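Local coordinates for pyruvate kinase 1 (Trypanosoma brucei brucei, PDB 4KCV), which catalyses the final step of glycolysis, transferring the phosphoryl group of phosphoenolpyruvate to ADP to yield pyruvate and ATP, at residues N22-T27 / D326-S331; N257-A262 / K291-A296. All coordinates share one frame; numbering follows the deposited sequence.

Contact 1 and contact 2 are two strand pairings in one closed, eight-stranded parallel barrel, their centres about 10 Å apart. Along the chain, contact 2 (257-262 / 291-296) is nested inside the long loop closed by contact 1 (22-27 / 326-331). Strands 258-262 and 293-296 are the sixth and seventh of the barrel; strand 327-330, the eighth, lies next to 293-296, so backbone bonds between Cys327 and both Val293 and Cys295 probably join the two contacts. Pairing the eighth strand with the first, 23-27, then completes the ring. Both contacts reach the bound 2-oxoglutaric acid with the C-terminal ends of their strands, where TIM barrels carry their active sites.

Contact 1: residues N22-T27 / D326-S331; sequences NRIVCT and DCVMLS. With AKG (2-oxoglutaric acid), chain E.
Val25 and Met329 interlock on the face that carries Arg23 and Cys327. The two side chains meet aslant: Val25 CB lies 3.9 Å from Met329 CG, and its CG1 rests 4.0 Å from Met329 SD. The other branch, CG2, is anti to the carbonyl carbon and thereby directed back at Cys327 CB, 4.2 Å away, so the forked valine fills the dip between Cys327 and Met329. Cys327 SG in turn packs against Arg23 CB at 3.8 Å. Beyond Val25 the thioether of Met329 runs on, bends at its last torsion (107°) and brings CE to 3.7 Å from C4 of 2-oxoglutaric acid. The opposite face meshes more loosely: Leu330 CD1 approaches Ile24 CG2 at 4.3 Å, and helix 340-356 covers Leu330, Val328 and Cys26 there. Five backbone hydrogen bonds hold the register, among them Val25 N to Val328 O, nearly straight at 168°. At the C-terminal end Leu330 O is gripped twice, by Thr27 N and by Thr27 OG1, the latter at 2.7 Å on a lone pair in the carbonyl plane; Arg50 also bonds OG1. With the axes 23° from parallel and 4.7 Å apart, the first and eighth strands pair as they do in closing a TIM barrel.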
loop_
_atom_site.group_PDB
_atom_site.type_symbol
_atom_site.label_atom_id
_atom_site.label_comp_id
_atom_site.label_asym_id
_atom_site.label_seq_id
_atom_site.Cartn_x
_atom_site.Cartn_y
_atom_site.Cartn_z
ATOM N N ASN A 22 -27.725 3.857 -3.146
ATOM C CA ASN A 22 -27.817 5.019 -4.023
ATOM C C ASN A 22 -29.256 5.495 -4.219
ATOM O O ASN A 22 -30.234 4.766 -3.913
ATOM C CB ASN A 22 -27.159 4.730 -5.373
ATOM C CG ASN A 22 -25.690 4.364 -5.232
ATOM O OD1 ASN A 22 -25.335 3.187 -5.230
ATOM N ND2 ASN A 22 -24.832 5.374 -5.079
ATOM N N ARG A 23 -29.384 6.699 -4.768
ATOM C CA ARG A 23 -30.634 7.423 -4.747
ATOM C C ARG A 23 -30.951 7.852 -6.163
ATOM O O ARG A 23 -30.038 8.081 -6.980
ATOM C CB ARG A 23 -30.524 8.666 -3.842
ATOM C CG ARG A 23 -30.405 8.347 -2.348
ATOM C CD ARG A 23 -31.588 7.499 -1.881
ATOM N NE ARG A 23 -31.367 6.980 -0.526
ATOM C CZ ARG A 23 -31.104 5.704 -0.229
ATOM N NH1 ARG A 23 -31.063 4.774 -1.182
ATOM N NH2 ARG A 23 -30.927 5.352 1.042
ATOM N N ILE A 24 -32.245 7.914 -6.462
ATOM C CA ILE A 24 -32.714 8.133 -7.802
ATOM C C ILE A 24 -33.559 9.415 -7.873
ATOM O O ILE A 24 -34.582 9.547 -7.166
ATOM C CB ILE A 24 -33.532 6.909 -8.310
ATOM C CG1 ILE A 24 -32.647 5.642 -8.276
ATOM C CG2 ILE A 24 -34.030 7.158 -9.728
ATOM C CD1 ILE A 24 -33.419 4.339 -8.483
ATOM N N VAL A 25 -33.107 10.346 -8.717
ATOM C CA VAL A 25 -33.830 11.558 -9.046
ATOM C C VAL A 25 -34.611 11.339 -10.345
ATOM O O VAL A 25 -34.030 10.929 -11.359
ATOM C CB VAL A 25 -32.822 12.735 -9.274
ATOM C CG1 VAL A 25 -33.544 14.036 -9.526
ATOM C CG2 VAL A 25 -31.906 12.888 -8.074
ATOM N N CYS A 26 -35.931 11.581 -10.307
ATOM C CA CYS A 26 -36.783 11.513 -11.503
ATOM C C CYS A 26 -37.386 12.862 -11.868
ATOM O O CYS A 26 -37.978 13.550 -11.009
ATOM C CB CYS A 26 -37.926 10.509 -11.305
ATOM S SG CYS A 26 -37.348 8.898 -10.750
ATOM N N THR A 27 -37.239 13.226 -13.146
ATOM C CA THR A 27 -37.913 14.374 -13.733
ATOM C C THR A 27 -39.395 14.065 -13.985
ATOM O O THR A 27 -39.741 13.048 -14.587
ATOM C CB THR A 27 -37.242 14.759 -15.068
ATOM O OG1 THR A 27 -35.840 14.918 -14.860
ATOM C CG2 THR A 27 -37.835 16.071 -15.666
ATOM N N ASP A 326 -23.629 9.837 -5.459
ATOM C CA ASP A 326 -24.724 9.552 -4.530
ATOM C C ASP A 326 -25.964 9.189 -5.314
ATOM O O ASP A 326 -26.652 8.206 -4.998
ATOM C CB ASP A 326 -25.019 10.744 -3.609
ATOM C CG ASP A 326 -23.824 11.128 -2.742
ATOM O OD1 ASP A 326 -22.810 11.639 -3.333
ATOM O OD2 ASP A 326 -23.869 10.860 -1.481
ATOM N N CYS A 327 -26.237 9.984 -6.338
ATOM C CA CYS A 327 -27.473 9.885 -7.066
ATOM C C CYS A 327 -27.212 9.637 -8.523
ATOM O O CYS A 327 -26.250 10.168 -9.097
ATOM C CB CYS A 327 -28.295 11.170 -6.940
ATOM S SG CYS A 327 -28.675 11.656 -5.246
ATOM N N VAL A 328 -28.198 9.008 -9.162
ATOM C CA VAL A 328 -28.324 9.050 -10.591
ATOM C C VAL A 328 -29.694 9.590 -10.976
ATOM O O VAL A 328 -30.626 9.588 -10.171
ATOM C CB VAL A 328 -28.134 7.653 -11.188
ATOM C CG1 VAL A 328 -26.650 7.259 -11.115
ATOM C CG2 VAL A 328 -29.003 6.644 -10.445
ATOM N N MET A 329 -29.816 10.050 -12.214
ATOM C CA MET A 329 -30.939 10.878 -12.576
ATOM C C MET A 329 -31.569 10.388 -13.868
ATOM O O MET A 329 -30.887 9.847 -14.764
ATOM C CB MET A 329 -30.526 12.352 -12.695
ATOM C CG MET A 329 -31.698 13.308 -12.933
ATOM S SD MET A 329 -31.254 15.043 -12.695
ATOM C CE MET A 329 -31.230 15.574 -14.418
ATOM N N LEU A 330 -32.873 10.600 -13.962
ATOM C CA LEU A 330 -33.617 10.322 -15.151
ATOM C C LEU A 330 -34.296 11.627 -15.590
ATOM O O LEU A 330 -34.764 12.421 -14.742
ATOM C CB LEU A 330 -34.645 9.223 -14.867
ATOM C CG LEU A 330 -34.013 7.863 -14.513
ATOM C CD1 LEU A 330 -35.041 6.920 -13.904
ATOM C CD2 LEU A 330 -33.375 7.247 -15.766
ATOM N N SER A 331 -34.269 11.886 -16.895
ATOM C CA SER A 331 -34.922 13.059 -17.464
ATOM C C SER A 331 -36.124 12.632 -18.303
ATOM O O SER A 331 -37.183 12.311 -17.756
ATOM C CB SER A 331 -33.928 13.879 -18.302
ATOM O OG SER A 331 -32.936 14.452 -17.446
HETATM C C1 AKG E . -27.843 18.565 -18.908
HETATM O O1 AKG E . -27.480 17.374 -18.900
HETATM O O2 AKG E . -27.329 19.354 -19.734
HETATM C C2 AKG E . -28.876 19.084 -17.868
HETATM O O5 AKG E . -29.296 20.257 -17.880
HETATM C C3 AKG E . -29.505 18.015 -16.960
HETATM C C4 AKG E . -30.948 17.755 -17.432
HETATM C C5 AKG E . -30.935 16.873 -18.691
HETATM O O3 AKG E . -30.412 17.343 -19.726
HETATM O O4 AKG E . -31.472 15.758 -18.596
#

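Contact 2: residues N257-A262 / K291-A296; sequences NGIMVA and KPVICA. With AKG (2-oxoglutaric acid), chain E.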
loop_
_atom_site.group_PDB
_atom_site.type_symbol
_atom_site.label_atom_id
_atom_site.label_comp_id
_atom_site.label_asym_id
_atom_site.label_seq_id
_atom_site.Cartn_x
_atom_site.Cartn_y
_atom_site.Cartn_z
ATOM N N ASN A 257 -23.974 23.304 -2.084
ATOM C CA ASN A 257 -24.304 22.190 -1.208
ATOM C C ASN A 257 -24.074 20.851 -1.891
ATOM O O ASN A 257 -24.060 19.825 -1.239
ATOM C CB ASN A 257 -25.751 22.291 -0.723
ATOM C CG ASN A 257 -26.037 23.621 -0.024
ATOM O OD1 ASN A 257 -26.400 24.611 -0.668
ATOM N ND2 ASN A 257 -25.775 23.671 1.275
ATOM N N GLY A 258 -23.872 20.873 -3.204
ATOM C CA GLY A 258 -23.817 19.639 -3.997
ATOM C C GLY A 258 -23.575 19.986 -5.458
ATOM O O GLY A 258 -23.551 21.168 -5.827
ATOM N N ILE A 259 -23.377 18.961 -6.286
ATOM C CA ILE A 259 -23.032 19.154 -7.688
ATOM C C ILE A 259 -23.862 18.197 -8.541
ATOM O O ILE A 259 -24.165 17.064 -8.112
ATOM C CB ILE A 259 -21.530 18.865 -7.932
ATOM C CG1 ILE A 259 -20.650 19.918 -7.230
ATOM C CG2 ILE A 259 -21.221 18.801 -9.433
ATOM C CD1 ILE A 259 -20.864 21.353 -7.732
ATOM N N MET A 260 -24.300 18.671 -9.707
ATOM C CA MET A 260 -24.791 17.767 -10.744
ATOM C C MET A 260 -23.834 17.768 -11.909
ATOM O O MET A 260 -23.471 18.821 -12.415
ATOM C CB MET A 260 -26.192 18.172 -11.248
ATOM C CG MET A 260 -26.754 17.189 -12.285
ATOM S SD MET A 260 -28.088 17.879 -13.289
ATOM C CE MET A 260 -29.299 18.161 -12.008
ATOM N N VAL A 261 -23.436 16.584 -12.353
ATOM C CA VAL A 261 -22.621 16.474 -13.558
ATOM C C VAL A 261 -23.574 16.444 -14.723
ATOM O O VAL A 261 -24.173 15.402 -15.002
ATOM C CB VAL A 261 -21.782 15.175 -13.565
ATOM C CG1 VAL A 261 -21.007 15.058 -14.867
ATOM C CG2 VAL A 261 -20.837 15.134 -12.368
ATOM N N ALA A 262 -23.846 17.617 -15.285
ATOM C CA ALA A 262 -24.936 17.778 -16.239
ATOM C C ALA A 262 -24.422 17.440 -17.632
ATOM O O ALA A 262 -24.042 18.324 -18.393
ATOM C CB ALA A 262 -25.456 19.224 -16.192
ATOM N N LYS A 291 -19.806 16.043 -0.084
ATOM C CA LYS A 291 -20.992 16.699 -0.617
ATOM C C LYS A 291 -21.657 15.876 -1.716
ATOM O O LYS A 291 -20.978 15.254 -2.540
ATOM C CB LYS A 291 -20.647 18.081 -1.147
ATOM C CG LYS A 291 -20.281 19.077 -0.033
ATOM C CD LYS A 291 -20.133 20.479 -0.578
ATOM C CE LYS A 291 -20.133 21.505 0.558
ATOM N NZ LYS A 291 -19.464 22.760 0.100
ATOM N N PRO A 292 -22.990 15.863 -1.725
ATOM C CA PRO A 292 -23.757 15.025 -2.648
ATOM C C PRO A 292 -23.508 15.357 -4.113
ATOM O O PRO A 292 -23.292 16.514 -4.484
ATOM C CB PRO A 292 -25.233 15.292 -2.253
ATOM C CG PRO A 292 -25.190 16.558 -1.428
ATOM C CD PRO A 292 -23.851 16.551 -0.744
ATOM N N VAL A 293 -23.381 14.316 -4.913
ATOM C CA VAL A 293 -23.167 14.509 -6.320
ATOM C C VAL A 293 -24.127 13.673 -7.142
ATOM O O VAL A 293 -24.423 12.526 -6.783
ATOM C CB VAL A 293 -21.686 14.289 -6.719
ATOM C CG1 VAL A 293 -21.236 12.864 -6.427
ATOM C CG2 VAL A 293 -21.459 14.656 -8.200
ATOM N N ILE A 294 -24.708 14.294 -8.175
ATOM C CA ILE A 294 -25.693 13.634 -9.042
ATOM C C ILE A 294 -25.116 13.443 -10.429
ATOM O O ILE A 294 -24.575 14.395 -11.020
ATOM C CB ILE A 294 -26.976 14.492 -9.175
ATOM C CG1 ILE A 294 -27.526 14.840 -7.773
ATOM C CG2 ILE A 294 -28.013 13.761 -10.034
ATOM C CD1 ILE A 294 -28.684 15.813 -7.772
ATOM N N CYS A 295 -25.178 12.221 -10.945
ATOM C CA CYS A 295 -24.858 12.001 -12.351
ATOM C C CYS A 295 -26.160 12.009 -13.189
ATOM O O CYS A 295 -27.153 11.417 -12.793
ATOM C CB CYS A 295 -24.091 10.675 -12.538
ATOM S SG CYS A 295 -23.599 10.339 -14.278
ATOM N N ALA A 296 -26.152 12.738 -14.299
ATOM C CA ALA A 296 -27.379 13.011 -15.078
ATOM C C ALA A 296 -27.173 12.766 -16.585
ATOM O O ALA A 296 -26.054 12.905 -17.110
ATOM C CB ALA A 296 -27.844 14.455 -14.852
HETATM C C1 AKG E . -27.843 18.565 -18.908
HETATM O O1 AKG E . -27.480 17.374 -18.900
HETATM O O2 AKG E . -27.329 19.354 -19.734
HETATM C C2 AKG E . -28.876 19.084 -17.868
HETATM O O5 AKG E . -29.296 20.257 -17.880
HETATM C C3 AKG E . -29.505 18.015 -16.960
HETATM C C4 AKG E . -30.948 17.755 -17.432
HETATM C C5 AKG E . -30.935 16.873 -18.691
HETATM O O3 AKG E . -30.412 17.343 -19.726
HETATM O O4 AKG E . -31.472 15.758 -18.596
#
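Met260 and Ile294 stand side by side on one face of the strand pair, with Ala296 one step further along it. In Met260 a chi1 of -177° sends the chain inward and forward, toward the C-terminal end of the strands, so that its CG passes 4.1 Å from Ile294 CB. The chain stays extended at chi2, which puts SD 3.8 Å from Ala296 CB; the bend at the last torsion turns only CE. The same SD is 3.9 Å from C3 of 2-oxoglutaric acid, and the Ala262 CB lies 3.7 Å from its C1, so this face leads directly to the ligand.

On the other face Val293 packs against Ile259 and Val261. Its chi1 of 62° sets CG2 anti to N and turns it forward along the strand; the methyl touches Ile259 CB on the cross-strand side and Val261 CG2 ahead of it, each at 4.2 Å. At the N-terminal end, the Lys291 side chain runs extended past the Asn257 carbonyl and its NZ turns to the carbonyls of Ile253 and Ser256, while Pro292 CD packs 3.3 Å from Asn257 O.

Three good backbone hydrogen bonds set the parallel register. Among them Val261 N donates to Ile294 O at 2.8 Å, with an N-H...O angle of 166°, but the final bond, Ala296 N to Val261 O, is weak as the strands part.

Around the pair, strand 235-240 flanks 258-262 and strand 327-330 flanks 293-296, its Met329 touching Met260, Ile294 and Ala296 inside the barrel with Phe210 of strand 208-211 nearby, while helix 275-289, the longer of the two helices in the connection between the strands, covers Ile259, Val293 and Cys295 from outside in a right-handed beta-alpha-beta crossover.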